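Local coordinates for outer membrane protein OMP121 (Bacteroides thetaiotaomicron, PDB 5FQ8) that binds calcium and magnesium and, as a member of the TonB-dependent receptor family, probably imports nutrients across the outer membrane through a plugged beta barrel, at residues Phe321-Leu331 against Gly965-Ser973. Numbering follows the deposited sequence.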
ATOM      1  N   PHE B 321     -16.428 -13.093   3.587  1.00 41.16           N
ATOM      2  CA  PHE B 321     -16.014 -14.273   4.325  1.00 22.81           C
ATOM      3  C   PHE B 321     -15.866 -13.920   5.789  1.00 36.86           C
ATOM      4  O   PHE B 321     -15.420 -12.821   6.118  1.00 32.04           O
ATOM      5  CB  PHE B 321     -14.717 -14.798   3.769  1.00 22.63           C
ATOM      6  CG  PHE B 321     -14.468 -16.241   4.043  1.00 22.59           C
ATOM      7  CD1 PHE B 321     -14.159 -16.672   5.307  1.00 22.55           C
ATOM      8  CD2 PHE B 321     -14.506 -17.163   3.020  1.00 27.06           C
ATOM      9  CE1 PHE B 321     -13.914 -17.993   5.555  1.00 22.55           C
ATOM     10  CE2 PHE B 321     -14.264 -18.481   3.264  1.00 28.70           C
ATOM     11  CZ  PHE B 321     -13.961 -18.898   4.530  1.00 24.88           C
ATOM     12  N   ALA B 322     -16.274 -14.838   6.661  1.00 22.85           N
ATOM     13  CA  ALA B 322     -16.021 -14.695   8.090  1.00 22.86           C
ATOM     14  C   ALA B 322     -14.672 -15.351   8.357  1.00 22.68           C
ATOM     15  O   ALA B 322     -14.555 -16.574   8.454  1.00 25.53           O
ATOM     16  CB  ALA B 322     -17.147 -15.308   8.909  1.00 23.05           C
ATOM     17  N   THR B 323     -13.648 -14.511   8.456  1.00 22.58           N
ATOM     18  CA  THR B 323     -12.260 -14.943   8.497  1.00 26.98           C
ATOM     19  C   THR B 323     -11.991 -15.901   9.652  1.00 29.16           C
ATOM     20  O   THR B 323     -12.523 -15.733  10.747  1.00 27.66           O
ATOM     21  CB  THR B 323     -11.374 -13.708   8.626  1.00 22.39           C
ATOM     22  OG1 THR B 323     -11.818 -12.691   7.721  1.00 22.43           O
ATOM     23  CG2 THR B 323      -9.922 -14.049   8.348  1.00 22.27           C
ATOM     24  N   THR B 324     -11.158 -16.914   9.404  1.00 32.93           N
ATOM     25  CA  THR B 324     -10.775 -17.872  10.434  1.00 30.96           C
ATOM     26  C   THR B 324      -9.315 -17.676  10.810  1.00 28.68           C
ATOM     27  O   THR B 324      -8.543 -17.044  10.081  1.00 22.45           O
ATOM     28  CB  THR B 324     -10.980 -19.331   9.991  1.00 29.57           C
ATOM     29  OG1 THR B 324     -10.026 -19.677   8.982  1.00 26.13           O
ATOM     30  CG2 THR B 324     -12.378 -19.576   9.463  1.00 29.81           C
ATOM     31  N   GLY B 325      -8.944 -18.233  11.950  1.00 22.48           N
ATOM     32  CA  GLY B 325      -7.565 -18.176  12.390  1.00 30.29           C
ATOM     33  C   GLY B 325      -7.449 -18.200  13.899  1.00 26.94           C
ATOM     34  O   GLY B 325      -8.431 -18.284  14.629  1.00 22.74           O
ATOM     35  N   GLN B 326      -6.203 -18.118  14.361  1.00 22.66           N
ATOM     36  CA  GLN B 326      -5.911 -18.234  15.777  1.00 22.84           C
ATOM     37  C   GLN B 326      -5.953 -16.913  16.519  1.00 22.90           C
ATOM     38  O   GLN B 326      -5.779 -16.903  17.739  1.00 26.83           O
ATOM     39  CB  GLN B 326      -4.555 -18.881  15.979  1.00 22.91           C
ATOM     40  CG  GLN B 326      -3.438 -18.278  15.189  1.00 22.80           C
ATOM     41  CD  GLN B 326      -2.184 -19.104  15.282  1.00 22.91           C
ATOM     42  OE1 GLN B 326      -2.109 -20.002  16.097  1.00 23.08           O
ATOM     43  NE2 GLN B 326      -1.204 -18.820  14.442  1.00 22.85           N
ATOM     44  N   GLY B 327      -6.189 -15.812  15.832  1.00 22.80           N
ATOM     45  CA  GLY B 327      -6.166 -14.512  16.462  1.00 23.26           C
ATOM     46  C   GLY B 327      -7.552 -14.006  16.782  1.00 22.97           C
ATOM     47  O   GLY B 327      -8.405 -14.742  17.278  1.00 23.07           O
ATOM     48  N   LEU B 328      -7.780 -12.727  16.506  1.00 22.98           N
ATOM     49  CA  LEU B 328      -9.080 -12.122  16.760  1.00 23.10           C
ATOM     50  C   LEU B 328     -10.021 -12.425  15.599  1.00 30.23           C
ATOM     51  O   LEU B 328     -10.385 -11.563  14.800  1.00 32.36           O
ATOM     52  CB  LEU B 328      -8.932 -10.628  16.973  1.00 23.22           C
ATOM     53  CG  LEU B 328      -8.137 -10.228  18.184  1.00 23.41           C
ATOM     54  CD1 LEU B 328      -8.099  -8.752  18.198  1.00 23.54           C
ATOM     55  CD2 LEU B 328      -8.832 -10.741  19.392  1.00 23.62           C
ATOM     56  N   SER B 329     -10.403 -13.685  15.509  1.00 26.82           N
ATOM     57  CA  SER B 329     -11.382 -14.138  14.540  1.00 24.72           C
ATOM     58  C   SER B 329     -12.627 -14.608  15.272  1.00 23.07           C
ATOM     59  O   SER B 329     -12.635 -14.733  16.493  1.00 23.23           O
ATOM     60  CB  SER B 329     -10.809 -15.261  13.690  1.00 22.71           C
ATOM     61  OG  SER B 329     -11.148 -16.494  14.268  1.00 22.80           O
ATOM     62  N   MET B 330     -13.678 -14.882  14.498  1.00 26.34           N
ATOM     63  CA  MET B 330     -14.997 -15.124  15.069  1.00 23.30           C
ATOM     64  C   MET B 330     -15.068 -16.477  15.748  1.00 25.71           C
ATOM     65  O   MET B 330     -15.466 -16.577  16.911  1.00 24.42           O
ATOM     66  CB  MET B 330     -16.053 -15.013  13.976  1.00 23.31           C
ATOM     67  CG  MET B 330     -17.487 -15.331  14.403  1.00 94.45           C
ATOM     68  SD  MET B 330     -17.939 -17.040  14.234  1.00 62.22           S
ATOM     69  CE  MET B 330     -17.316 -17.384  12.613  1.00119.28           C
ATOM     70  N   LEU B 331     -14.703 -17.536  15.028  1.00 34.97           N
ATOM     71  CA  LEU B 331     -14.879 -18.883  15.558  1.00 29.58           C
ATOM     72  C   LEU B 331     -13.896 -19.170  16.671  1.00 23.43           C
ATOM     73  O   LEU B 331     -14.268 -19.746  17.694  1.00 25.51           O
ATOM     74  CB  LEU B 331     -14.728 -19.917  14.449  1.00 28.69           C
ATOM     75  CG  LEU B 331     -15.144 -21.331  14.837  1.00 30.19           C
ATOM     76  CD1 LEU B 331     -16.611 -21.372  15.180  1.00 23.68           C
ATOM     77  CD2 LEU B 331     -14.848 -22.260  13.708  1.00 28.07           C
ATOM     78  N   GLY B 965      -5.292 -30.443   7.157  1.00 23.72           N
ATOM     79  CA  GLY B 965      -6.272 -30.356   8.206  1.00 23.71           C
ATOM     80  C   GLY B 965      -7.059 -29.076   8.126  1.00 23.45           C
ATOM     81  O   GLY B 965      -7.038 -28.375   7.127  1.00 23.29           O
ATOM     82  N   GLU B 966      -7.770 -28.823   9.209  1.00 23.45           N
ATOM     83  CA  GLU B 966      -8.665 -27.690   9.348  1.00 23.27           C
ATOM     84  C   GLU B 966      -8.168 -26.846  10.502  1.00 23.18           C
ATOM     85  O   GLU B 966      -7.813 -27.383  11.548  1.00 25.66           O
ATOM     86  CB  GLU B 966     -10.090 -28.155   9.616  1.00 39.93           C
ATOM     87  CG  GLU B 966     -10.818 -27.344  10.669  1.00 43.70           C
ATOM     88  CD  GLU B 966     -10.718 -27.967  12.030  1.00 37.34           C
ATOM     89  OE1 GLU B 966     -10.324 -29.130  12.090  1.00 28.62           O
ATOM     90  OE2 GLU B 966     -11.014 -27.306  13.034  1.00 36.95           O
ATOM     91  N   TYR B 967      -8.143 -25.532  10.325  1.00 22.97           N
ATOM     92  CA  TYR B 967      -7.550 -24.651  11.318  1.00 23.33           C
ATOM     93  C   TYR B 967      -8.627 -23.745  11.903  1.00 22.88           C
ATOM     94  O   TYR B 967      -8.587 -22.530  11.759  1.00 22.74           O
ATOM     95  CB  TYR B 967      -6.387 -23.860  10.726  1.00 22.77           C
ATOM     96  CG  TYR B 967      -5.369 -23.568  11.785  1.00 38.04           C
ATOM     97  CD1 TYR B 967      -4.543 -24.566  12.260  1.00 23.00           C
ATOM     98  CD2 TYR B 967      -5.283 -22.317  12.367  1.00 31.52           C
ATOM     99  CE1 TYR B 967      -3.633 -24.317  13.249  1.00 23.09           C
ATOM    100  CE2 TYR B 967      -4.378 -22.066  13.358  1.00 27.52           C
ATOM    101  CZ  TYR B 967      -3.559 -23.076  13.793  1.00 23.00           C
ATOM    102  OH  TYR B 967      -2.649 -22.852  14.777  1.00 27.08           O
ATOM    103  N   THR B 968      -9.540 -24.361  12.647  1.00 23.04           N
ATOM    104  CA  THR B 968     -10.801 -23.759  13.062  1.00 23.16           C
ATOM    105  C   THR B 968     -11.522 -23.141  11.877  1.00 22.95           C
ATOM    106  O   THR B 968     -12.013 -22.017  11.926  1.00 22.89           O
ATOM    107  CB  THR B 968     -10.629 -22.735  14.179  1.00 23.08           C
ATOM    108  OG1 THR B 968      -9.478 -21.937  13.938  1.00 22.92           O
ATOM    109  CG2 THR B 968     -10.478 -23.433  15.485  1.00 23.30           C
ATOM    110  N   ALA B 969     -11.580 -23.903  10.794  1.00 26.70           N
ATOM    111  CA  ALA B 969     -12.551 -23.639   9.750  1.00 26.81           C
ATOM    112  C   ALA B 969     -13.933 -23.526  10.361  1.00 27.66           C
ATOM    113  O   ALA B 969     -14.212 -24.092  11.415  1.00 23.25           O
ATOM    114  CB  ALA B 969     -12.536 -24.749   8.712  1.00 23.01           C
ATOM    115  N   ASN B 970     -14.798 -22.771   9.707  1.00 26.06           N
ATOM    116  CA  ASN B 970     -16.128 -22.582  10.244  1.00 30.95           C
ATOM    117  C   ASN B 970     -16.908 -23.895  10.214  1.00 23.47           C
ATOM    118  O   ASN B 970     -16.663 -24.749   9.364  1.00 25.37           O
ATOM    119  CB  ASN B 970     -16.862 -21.523   9.444  1.00 34.09           C
ATOM    120  CG  ASN B 970     -16.209 -20.183   9.525  1.00 31.35           C
ATOM    121  OD1 ASN B 970     -15.748 -19.762  10.573  1.00 29.75           O
ATOM    122  ND2 ASN B 970     -16.164 -19.495   8.404  1.00 40.39           N
ATOM    123  N   PRO B 971     -17.846 -24.080  11.133  1.00 23.69           N
ATOM    124  CA  PRO B 971     -18.627 -25.320  11.156  1.00 23.96           C
ATOM    125  C   PRO B 971     -19.306 -25.584   9.824  1.00 24.02           C
ATOM    126  O   PRO B 971     -19.742 -24.660   9.143  1.00 25.53           O
ATOM    127  CB  PRO B 971     -19.656 -25.057  12.255  1.00 24.19           C
ATOM    128  CG  PRO B 971     -19.079 -24.021  13.090  1.00 24.05           C
ATOM    129  CD  PRO B 971     -18.236 -23.170  12.214  1.00 23.75           C
ATOM    130  N   SER B 972     -19.388 -26.857   9.456  1.00 24.18           N
ATOM    131  CA  SER B 972     -20.105 -27.217   8.246  1.00 24.30           C
ATOM    132  C   SER B 972     -21.599 -27.118   8.483  1.00 24.58           C
ATOM    133  O   SER B 972     -22.078 -27.107   9.616  1.00 26.87           O
ATOM    134  CB  SER B 972     -19.736 -28.615   7.777  1.00 31.89           C
ATOM    135  OG  SER B 972     -20.407 -29.608   8.522  1.00 34.53           O
ATOM    136  N   SER B 973     -22.340 -27.009   7.402  1.00 24.68           N
ATOM    137  CA  SER B 973     -23.760 -26.749   7.524  1.00 24.96           C
ATOM    138  C   SER B 973     -24.572 -27.862   6.893  1.00 25.30           C
ATOM    139  O   SER B 973     -24.076 -28.677   6.116  1.00 25.30           O
ATOM    140  CB  SER B 973     -24.145 -25.414   6.885  1.00 24.87           C
ATOM    141  OG  SER B 973     -23.961 -25.456   5.486  1.00 24.84           O
TER
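The two segments come closest at Thr324 and Ala969, CA to CA 6.1 Å, and again where helix 330-335 begins, Leu331 CA lying 6.6 Å from Asn970 CA; no backbone hydrogen bond joins them. Asn970 sets its amide between Ala322 O and a pair of methyls: ND2 gives an almost straight but weak bond (174°) to Ala322 O at 3.3 Å, while its stronger partner is Asp79 in the plug, and OD1 lies against Met330 CE and Thr324 CG2. With CG anti to the backbone N (chi1 -169°), Leu331 lays CD2 against the carbonyl oxygens of Thr968 and Ala969; both methyls, CD1 and CD2, meet Pro971 CD at 3.8 Å, the side chains tip to tip. Farther along, Tyr967 OH donates to Gln326 OE1 at 3.2 Å, from well above the carbonyl plane, with ring and amide nearly perpendicular (88°). Gln326 NE2 binds Asn121 and the backbone of a bound peptide. A phenylalanine in place of Tyr967 would probably cost Gln326 this hydroxyl donor and leave its amide less firmly oriented. Arg832 of helix 832-839 packs on both Tyr967 and Gln326. The side chains of Met330 and Ala322 lie about 4 Å from those of calcium-site residues Ile283 and Asp288, respectively. The contact thus joins the loop between strands 306-320 and 376-394 to the one leading into the last barrel strand, 973-983, with helix 368-374 against Ala322 and Met330 and plug strand 125-128 against Phe321.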